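Side-chain contacts in hypothetical exported protein (Streptococcus pyogenes, PDB 3PSQ), which is a class B sortase involved in pilus assembly, probably acting as a cysteine transpeptidase that joins pilin subunits through an acyl-thioester intermediate: residues A[108-113]-A[189-194]; A[87-92]-A[160-165]. All blocks are in the same frame, centred on the assembly; numbering follows the deposited sequence.

Contact 1: residues A[108-113]-A[189-194]; sequences NFRKKS and TCEDMT. With ZN (zinc ion), chain L; EDO (1,2-ethanediol), chain C; EDO (1,2-ethanediol), chain E.
Arg110 and Glu191 form a salt bridge at the surface of the sortase beta-barrel, between the 3-10 turn 108-110 and the segment 189-194, which carries the predicted active-site Cys190. NH1 of Arg110 lies 2.9 Å from OE1 of Glu191, the closer approach of the two carboxylate oxygens. The other, OE2, is 3.4 Å from both NH1 and CD of Arg110, so it sits beside the bend between the aliphatic chain and the guanidinium. The guanidinium and carboxylate planes stand 83° apart, so the two groups do not pair side by side in one plane, and a single nitrogen carries the bridge. Both chains are bent to meet: Arg110 folds at chi3 (73°), and Glu191, whose CG is turned away from its own nitrogen (chi1 -166°), kinks at chi2. Backbones remain far apart, the CA atoms of Arg110 and Glu191 being 11.7 Å from each other.

Further out, the Arg110 carbonyl accepts a hydrogen bond from Gln172 NE2, and the Glu191 side chain packs on Pro107 and Ile199. Glu191 also opens a type I turn to Thr194, closed by Thr194 N to Glu191 O at 3.2 Å. The residues flanking Glu191 hold a zinc ion together with His96 and a water. The metal is coordinated by the sulfur of the predicted catalytic cysteine, with Cys190 SG 2.3 Å away. Asp192 is steadied by Asn100, which donates to its OD2. Its other oxygen, Asp192 OD1, binds the zinc at 2.0 Å.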
ATOM      1  N   ASN A 108       5.642  11.747  -5.216  1.00 48.64           N
ATOM      2  CA  ASN A 108       5.127  12.506  -6.369  1.00 50.80           C
ATOM      3  C   ASN A 108       3.652  12.830  -6.176  1.00 51.16           C
ATOM      4  O   ASN A 108       3.154  13.799  -6.722  1.00 51.83           O
ATOM      5  CB  ASN A 108       5.326  11.743  -7.688  1.00 50.69           C
ATOM      6  CG  ASN A 108       6.804  11.610  -8.058  1.00 52.05           C
ATOM      7  OD1 ASN A 108       7.631  12.379  -7.581  1.00 52.28           O
ATOM      8  ND2 ASN A 108       7.135  10.625  -8.885  1.00 51.46           N
ATOM      9  N   PHE A 109       2.956  12.013  -5.389  1.00 51.63           N
ATOM     10  CA  PHE A 109       1.544  12.242  -5.124  1.00 52.14           C
ATOM     11  C   PHE A 109       1.261  13.462  -4.259  1.00 53.32           C
ATOM     12  O   PHE A 109       0.106  13.837  -4.075  1.00 53.12           O
ATOM     13  CB  PHE A 109       0.905  10.994  -4.539  1.00 50.72           C
ATOM     14  CG  PHE A 109       0.709   9.905  -5.543  1.00 49.03           C
ATOM     15  CD1 PHE A 109      -0.350   9.955  -6.441  1.00 48.26           C
ATOM     16  CD2 PHE A 109       1.582   8.842  -5.612  1.00 44.90           C
ATOM     17  CE1 PHE A 109      -0.538   8.935  -7.395  1.00 47.09           C
ATOM     18  CE2 PHE A 109       1.396   7.843  -6.534  1.00 46.74           C
ATOM     19  CZ  PHE A 109       0.325   7.879  -7.431  1.00 45.89           C
ATOM     20  N   ARG A 110       2.320  14.070  -3.725  1.00 55.28           N
ATOM     21  CA  ARG A 110       2.222  15.336  -3.004  1.00 56.87           C
ATOM     22  C   ARG A 110       2.001  16.485  -3.984  1.00 57.39           C
ATOM     23  O   ARG A 110       1.503  17.546  -3.594  1.00 57.99           O
ATOM     24  CB  ARG A 110       3.493  15.606  -2.187  1.00 56.92           C
ATOM     25  CG  ARG A 110       3.811  14.545  -1.102  1.00 61.23           C
ATOM     26  CD  ARG A 110       5.208  14.742  -0.447  1.00 64.18           C
ATOM     27  NE  ARG A 110       5.140  15.897   0.428  1.00 68.96           N
ATOM     28  CZ  ARG A 110       4.883  15.835   1.734  1.00 71.58           C
ATOM     29  NH1 ARG A 110       4.729  14.662   2.341  1.00 73.21           N
ATOM     30  NH2 ARG A 110       4.791  16.952   2.443  1.00 71.54           N
ATOM     31  N   LYS A 111       2.403  16.292  -5.238  1.00 57.87           N
ATOM     32  CA  LYS A 111       2.330  17.348  -6.245  1.00 58.75           C
ATOM     33  C   LYS A 111       0.939  17.397  -6.875  1.00 58.94           C
ATOM     34  O   LYS A 111       0.432  16.376  -7.382  1.00 58.13           O
ATOM     35  CB  LYS A 111       3.382  17.137  -7.341  1.00 58.91           C
ATOM     36  CG  LYS A 111       4.843  17.176  -6.888  1.00 61.63           C
ATOM     37  CD  LYS A 111       5.715  16.482  -7.991  1.00 67.23           C
ATOM     38  CE  LYS A 111       7.247  16.580  -7.776  1.00 69.32           C
ATOM     39  NZ  LYS A 111       7.974  16.700  -9.124  1.00 69.86           N
ATOM     40  N   LYS A 112       0.329  18.585  -6.853  1.00 59.54           N
ATOM     41  CA  LYS A 112      -1.031  18.773  -7.407  1.00 60.99           C
ATOM     42  C   LYS A 112      -1.203  18.191  -8.803  1.00 60.02           C
ATOM     43  O   LYS A 112      -2.058  17.340  -9.026  1.00 61.27           O
ATOM     44  CB  LYS A 112      -1.448  20.257  -7.411  1.00 61.99           C
ATOM     45  CG  LYS A 112      -2.933  20.474  -7.750  1.00 66.46           C
ATOM     46  CD  LYS A 112      -3.311  21.966  -7.712  1.00 74.00           C
ATOM     47  CE  LYS A 112      -4.810  22.174  -8.046  1.00 78.00           C
ATOM     48  NZ  LYS A 112      -5.171  23.608  -8.377  1.00 79.48           N
ATOM     49  N   SER A 113      -0.378  18.635  -9.743  1.00 59.20           N
ATOM     50  CA  SER A 113      -0.478  18.165 -11.116  0.50 58.56           C
ATOM     51  C   SER A 113      -0.317  16.643 -11.218  1.00 58.21           C
ATOM     52  O   SER A 113      -1.067  15.977 -11.958  1.00 58.87           O
ATOM     53  CB  SER A 113       0.548  18.881 -12.005  0.50 58.71           C
ATOM     54  OG  SER A 113       0.721  18.198 -13.237  0.50 58.69           O
ATOM     55  N   THR A 189       5.315   4.136   3.102  1.00 42.42           N
ATOM     56  CA  THR A 189       6.644   3.930   3.582  1.00 43.03           C
ATOM     57  C   THR A 189       7.090   5.166   4.369  1.00 44.07           C
ATOM     58  O   THR A 189       6.267   6.012   4.716  1.00 43.32           O
ATOM     59  CB  THR A 189       7.632   3.523   2.432  1.00 43.30           C
ATOM     60  OG1 THR A 189       8.883   3.147   3.013  1.00 42.37           O
ATOM     61  CG2 THR A 189       7.806   4.637   1.418  1.00 39.14           C
ATOM     62  N   CYS A 190       8.385   5.245   4.676  1.00 45.59           N
ATOM     63  CA  CYS A 190       8.927   6.415   5.350  1.00 47.02           C
ATOM     64  C   CYS A 190       9.058   7.635   4.428  1.00 48.82           C
ATOM     65  O   CYS A 190       9.017   7.539   3.209  1.00 47.56           O
ATOM     66  CB  CYS A 190      10.290   6.092   5.941  1.00 46.24           C
ATOM     67  SG  CYS A 190      11.509   5.587   4.709  1.00 44.64           S
ATOM     68  N   GLU A 191       9.214   8.792   5.043  1.00 51.93           N
ATOM     69  CA  GLU A 191       9.607   9.975   4.316  1.00 55.62           C
ATOM     70  C   GLU A 191      10.760  10.587   5.118  1.00 56.95           C
ATOM     71  O   GLU A 191      10.524  11.355   6.049  1.00 57.51           O
ATOM     72  CB  GLU A 191       8.411  10.918   4.188  1.00 55.87           C
ATOM     73  CG  GLU A 191       8.575  12.039   3.188  1.00 59.85           C
ATOM     74  CD  GLU A 191       7.254  12.373   2.514  1.00 66.33           C
ATOM     75  OE1 GLU A 191       6.200  12.316   3.211  1.00 67.10           O
ATOM     76  OE2 GLU A 191       7.269  12.689   1.288  1.00 68.86           O
ATOM     77  N   ASP A 192      11.998  10.222   4.772  1.00 58.98           N
ATOM     78  CA  ASP A 192      13.190  10.582   5.583  1.00 60.86           C
ATOM     79  C   ASP A 192      13.526  12.078   5.685  1.00 62.62           C
ATOM     80  O   ASP A 192      14.517  12.431   6.330  1.00 63.28           O
ATOM     81  CB  ASP A 192      14.454   9.853   5.106  1.00 60.17           C
ATOM     82  CG  ASP A 192      14.289   8.353   5.078  1.00 60.42           C
ATOM     83  OD1 ASP A 192      13.810   7.749   6.081  1.00 56.43           O
ATOM     84  OD2 ASP A 192      14.637   7.776   4.025  1.00 59.93           O
ATOM     85  N   MET A 193      12.737  12.949   5.053  1.00 63.97           N
ATOM     86  CA  MET A 193      13.015  14.369   5.240  0.50 64.95           C
ATOM     87  C   MET A 193      12.294  14.981   6.432  1.00 65.10           C
ATOM     88  O   MET A 193      12.707  16.028   6.895  1.00 66.08           O
ATOM     89  CB  MET A 193      12.767  15.186   3.971  0.50 65.28           C
ATOM     90  CG  MET A 193      13.722  14.847   2.809  0.50 66.99           C
ATOM     91  SD  MET A 193      15.490  15.164   3.139  0.50 71.10           S
ATOM     92  CE  MET A 193      16.152  13.499   3.310  0.50 70.61           C
ATOM     93  N   THR A 194      11.255  14.329   6.959  1.00 65.14           N
ATOM     94  CA  THR A 194      10.545  14.860   8.157  1.00 64.57           C
ATOM     95  C   THR A 194      10.610  13.898   9.360  1.00 63.28           C
ATOM     96  O   THR A 194      10.948  12.727   9.186  1.00 62.77           O
ATOM     97  CB  THR A 194       9.062  15.303   7.858  1.00 64.61           C
ATOM     98  OG1 THR A 194       8.327  14.222   7.270  1.00 66.36           O
ATOM     99  CG2 THR A 194       9.035  16.488   6.912  1.00 65.54           C
TER
HETATM  100 ZN    ZN L 316      13.429   5.843   5.881  0.80 33.51          ZN
HETATM  101  C1  EDO C 238       1.882  21.772  -6.813  1.00 88.77           C
HETATM  102  O1  EDO C 238       1.738  20.933  -5.655  1.00 85.97           O
HETATM  103  C2  EDO C 238       2.573  21.033  -7.973  1.00 88.51           C
HETATM  104  O2  EDO C 238       1.601  20.694  -8.979  1.00 88.77           O
HETATM  105  C1  EDO E 240      10.592   6.506  -0.051  1.00 43.78           C
HETATM  106  O1  EDO E 240      11.822   7.178   0.215  1.00 45.77           O
HETATM  107  C2  EDO E 240       9.474   7.528  -0.294  1.00 42.08           C
HETATM  108  O2  EDO E 240       9.532   8.668   0.597  1.00 41.81           O
HETATM  109  O   HOH W   1      13.207   5.647   8.133  1.00 41.99           O

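Contact 2: residues A[87-92]-A[160-165]; sequences DKYSLI and NEFLNH. With ZN (zinc ion), chain O.
Tyr89 meets Phe162 where the helix 159-167 packs beside the sortase beta-barrel, an aromatic contact in the buried layer between helix and sheet. Ahead of the strand, OD2 of Asp87 accepts hydrogen bonds from Lys82 N and Asn81 ND2. Lys88 follows, its backbone bonded to Phe184 of the neighbouring parallel strand 184-190 and its side chain resting on Asp155.

Tyr89 itself carries the contact. Its CG is anti to the backbone nitrogen (chi1 -177°), which sends the ring from the strand toward the helix, and Phe162 reaches back with a similar torsion (174°). One side of the tyrosine ring, CD1 and CE1, meets the CE1-CZ end of the phenylalanine; Tyr89 CD1 is 3.8 Å from Phe162 CE1. The planes are steeply inclined, at 81°, with ring centroids 5.8 Å apart. Val154 and Ile202 touch both side chains, and Phe184 meets Phe162, extending the apolar cluster. The hydroxyl of this buried tyrosine is hydrogen-bonded to the carbonyl of Leu148, which ties the ring to the loop before helix 151-155.

Past Tyr89, Ser90 and Ile92 continue the parallel pairing with Ala186, while Leu91 lies on Ala186 and Ser188. One turn along the helix from Phe162, His165 donates through NE2 to Asp145 OD1 and binds a zinc ion, with ND1 1.9 Å from the metal.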
ATOM      1  N   ASP A  87     -10.910  -7.017   3.343  1.00 50.43           N
ATOM      2  CA  ASP A  87     -10.965  -6.161   4.528  1.00 48.71           C
ATOM      3  C   ASP A  87     -11.312  -4.743   4.167  1.00 48.60           C
ATOM      4  O   ASP A  87     -11.192  -4.343   3.000  1.00 47.87           O
ATOM      5  CB  ASP A  87      -9.630  -6.177   5.262  1.00 48.51           C
ATOM      6  CG  ASP A  87      -9.341  -7.501   5.897  1.00 48.19           C
ATOM      7  OD1 ASP A  87     -10.282  -8.301   6.064  1.00 51.18           O
ATOM      8  OD2 ASP A  87      -8.181  -7.767   6.229  1.00 48.66           O
ATOM      9  N   LYS A  88     -11.764  -3.982   5.157  1.00 48.36           N
ATOM     10  CA  LYS A  88     -12.055  -2.558   4.931  1.00 49.62           C
ATOM     11  C   LYS A  88     -10.822  -1.773   4.495  1.00 48.56           C
ATOM     12  O   LYS A  88     -10.919  -0.768   3.789  1.00 48.63           O
ATOM     13  CB  LYS A  88     -12.590  -1.903   6.208  1.00 49.87           C
ATOM     14  CG  LYS A  88     -14.037  -2.264   6.504  1.00 55.23           C
ATOM     15  CD  LYS A  88     -14.994  -1.448   5.589  1.00 60.58           C
ATOM     16  CE  LYS A  88     -16.415  -2.027   5.603  1.00 64.65           C
ATOM     17  NZ  LYS A  88     -16.930  -2.136   7.008  1.00 67.26           N
ATOM     18  N   TYR A  89      -9.671  -2.231   4.951  1.00 47.27           N
ATOM     19  CA  TYR A  89      -8.449  -1.460   4.848  1.00 46.68           C
ATOM     20  C   TYR A  89      -7.259  -2.400   4.749  1.00 45.54           C
ATOM     21  O   TYR A  89      -6.890  -3.089   5.720  1.00 44.60           O
ATOM     22  CB  TYR A  89      -8.306  -0.594   6.087  1.00 46.25           C
ATOM     23  CG  TYR A  89      -7.128   0.326   6.106  1.00 45.49           C
ATOM     24  CD1 TYR A  89      -7.166   1.526   5.429  1.00 45.21           C
ATOM     25  CD2 TYR A  89      -5.985   0.024   6.855  1.00 45.61           C
ATOM     26  CE1 TYR A  89      -6.097   2.404   5.458  1.00 45.87           C
ATOM     27  CE2 TYR A  89      -4.903   0.910   6.903  1.00 44.28           C
ATOM     28  CZ  TYR A  89      -4.973   2.111   6.209  1.00 45.03           C
ATOM     29  OH  TYR A  89      -3.935   3.027   6.226  1.00 42.07           O
ATOM     30  N   SER A  90      -6.694  -2.442   3.554  1.00 44.36           N
ATOM     31  CA  SER A  90      -5.529  -3.246   3.295  1.00 44.27           C
ATOM     32  C   SER A  90      -4.316  -2.317   3.212  1.00 43.81           C
ATOM     33  O   SER A  90      -4.307  -1.355   2.434  1.00 43.70           O
ATOM     34  CB  SER A  90      -5.721  -4.051   2.021  1.00 44.51           C
ATOM     35  OG  SER A  90      -6.841  -4.925   2.160  1.00 47.41           O
ATOM     36  N   LEU A  91      -3.317  -2.602   4.055  1.00 42.74           N
ATOM     37  CA  LEU A  91      -2.103  -1.789   4.154  1.00 41.44           C
ATOM     38  C   LEU A  91      -0.923  -2.527   3.509  1.00 40.49           C
ATOM     39  O   LEU A  91      -0.528  -3.661   3.911  1.00 40.04           O
ATOM     40  CB  LEU A  91      -1.794  -1.443   5.607  1.00 40.92           C
ATOM     41  CG  LEU A  91      -0.546  -0.578   5.841  1.00 41.35           C
ATOM     42  CD1 LEU A  91      -0.571   0.829   5.152  1.00 34.30           C
ATOM     43  CD2 LEU A  91      -0.294  -0.480   7.322  1.00 38.79           C
ATOM     44  N   ILE A  92      -0.423  -1.908   2.458  1.00 39.59           N
ATOM     45  CA  ILE A  92       0.791  -2.366   1.800  1.00 38.93           C
ATOM     46  C   ILE A  92       1.927  -1.398   2.186  1.00 38.20           C
ATOM     47  O   ILE A  92       1.843  -0.179   1.989  1.00 37.16           O
ATOM     48  CB  ILE A  92       0.624  -2.448   0.267  1.00 39.67           C
ATOM     49  CG1 ILE A  92      -0.477  -3.464  -0.074  1.00 39.27           C
ATOM     50  CG2 ILE A  92       1.974  -2.820  -0.395  1.00 37.36           C
ATOM     51  CD1 ILE A  92      -0.767  -3.662  -1.568  1.00 39.28           C
ATOM     52  N   ASN A 160     -16.733   8.023   9.094  1.00 58.78           N
ATOM     53  CA  ASN A 160     -16.496   9.443   9.229  0.50 59.10           C
ATOM     54  C   ASN A 160     -15.241   9.795  10.023  1.00 59.20           C
ATOM     55  O   ASN A 160     -14.617  10.803   9.721  1.00 59.34           O
ATOM     56  CB  ASN A 160     -17.739  10.165   9.756  0.50 59.31           C
ATOM     57  CG  ASN A 160     -18.806  10.345   8.676  0.50 60.52           C
ATOM     58  OD1 ASN A 160     -18.550  10.125   7.481  0.50 59.82           O
ATOM     59  ND2 ASN A 160     -20.005  10.757   9.090  0.50 61.99           N
ATOM     60  N   GLU A 161     -14.893   8.998  11.046  1.00 58.90           N
ATOM     61  CA  GLU A 161     -13.650   9.264  11.797  1.00 59.17           C
ATOM     62  C   GLU A 161     -12.436   8.919  10.897  1.00 57.91           C
ATOM     63  O   GLU A 161     -11.426   9.617  10.898  1.00 57.54           O
ATOM     64  CB  GLU A 161     -13.599   8.563  13.188  1.00 59.49           C
ATOM     65  CG  GLU A 161     -12.159   8.391  13.839  1.00 64.45           C
ATOM     66  CD  GLU A 161     -11.746   9.420  14.951  1.00 69.91           C
ATOM     67  OE1 GLU A 161     -12.120  10.634  14.883  1.00 71.23           O
ATOM     68  OE2 GLU A 161     -11.006   9.004  15.893  1.00 67.81           O
ATOM     69  N   PHE A 162     -12.560   7.847  10.127  1.00 56.97           N
ATOM     70  CA  PHE A 162     -11.538   7.414   9.186  1.00 56.02           C
ATOM     71  C   PHE A 162     -11.277   8.495   8.137  1.00 55.78           C
ATOM     72  O   PHE A 162     -10.134   8.919   7.928  1.00 56.12           O
ATOM     73  CB  PHE A 162     -11.986   6.099   8.547  1.00 55.53           C
ATOM     74  CG  PHE A 162     -11.101   5.602   7.439  1.00 55.28           C
ATOM     75  CD1 PHE A 162      -9.848   5.041   7.714  1.00 57.31           C
ATOM     76  CD2 PHE A 162     -11.544   5.636   6.117  1.00 54.91           C
ATOM     77  CE1 PHE A 162      -9.019   4.551   6.682  1.00 54.78           C
ATOM     78  CE2 PHE A 162     -10.750   5.153   5.083  1.00 55.77           C
ATOM     79  CZ  PHE A 162      -9.472   4.607   5.364  1.00 57.30           C
ATOM     80  N   LEU A 163     -12.326   8.979   7.498  1.00 54.96           N
ATOM     81  CA  LEU A 163     -12.149   9.972   6.447  1.00 54.66           C
ATOM     82  C   LEU A 163     -11.698  11.335   6.972  1.00 55.19           C
ATOM     83  O   LEU A 163     -10.920  12.022   6.316  1.00 55.35           O
ATOM     84  CB  LEU A 163     -13.402  10.086   5.587  1.00 54.69           C
ATOM     85  CG  LEU A 163     -13.714   8.878   4.689  1.00 52.78           C
ATOM     86  CD1 LEU A 163     -15.016   9.124   3.998  1.00 53.14           C
ATOM     87  CD2 LEU A 163     -12.600   8.668   3.662  1.00 48.56           C
ATOM     88  N   ASN A 164     -12.129  11.721   8.167  1.00 55.12           N
ATOM     89  CA  ASN A 164     -11.701  12.999   8.739  0.50 55.87           C
ATOM     90  C   ASN A 164     -10.275  12.945   9.268  1.00 55.77           C
ATOM     91  O   ASN A 164      -9.541  13.950   9.225  1.00 55.73           O
ATOM     92  CB  ASN A 164     -12.649  13.481   9.861  0.50 56.34           C
ATOM     93  CG  ASN A 164     -12.295  14.898  10.370  0.50 58.10           C
ATOM     94  OD1 ASN A 164     -11.282  15.482   9.951  0.50 60.68           O
ATOM     95  ND2 ASN A 164     -13.122  15.444  11.267  0.50 59.15           N
ATOM     96  N   HIS A 165      -9.901  11.789   9.812  1.00 56.07           N
ATOM     97  CA  HIS A 165      -8.539  11.555  10.243  1.00 56.22           C
ATOM     98  C   HIS A 165      -7.599  11.740   9.059  1.00 56.07           C
ATOM     99  O   HIS A 165      -6.566  12.410   9.165  1.00 56.47           O
ATOM    100  CB  HIS A 165      -8.374  10.128  10.768  1.00 56.97           C
ATOM    101  CG  HIS A 165      -6.984   9.820  11.229  1.00 56.66           C
ATOM    102  ND1 HIS A 165      -6.550  10.099  12.501  1.00 58.02           N
ATOM    103  CD2 HIS A 165      -5.929   9.278  10.584  1.00 55.73           C
ATOM    104  CE1 HIS A 165      -5.291   9.718  12.630  1.00 57.23           C
ATOM    105  NE2 HIS A 165      -4.891   9.218  11.481  1.00 54.99           N
TER
HETATM  106 ZN    ZN O 324      -7.436  10.952  14.004  1.00 71.15          ZN

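How the contacts relate
The centres of contacts 1 and 2 are 19 Å apart and their nearest atoms about 6 Å, without touching. They share one mixed sheet: strand 89-93 of contact 2 runs parallel to its neighbour 184-190, which runs into segment 189-194 of contact 1. Along the chain the segments come in the order 87-92, 108-113, 160-165, 189-194, so the two contacts interlock. Contact 1 lies at the surface, contact 2 is buried. Contact 2 joins helix 159-167 to strand 89-93, while contact 1 falls near the end of strand 184-190, on the side chain between the zinc ligands Cys190 and Asp192.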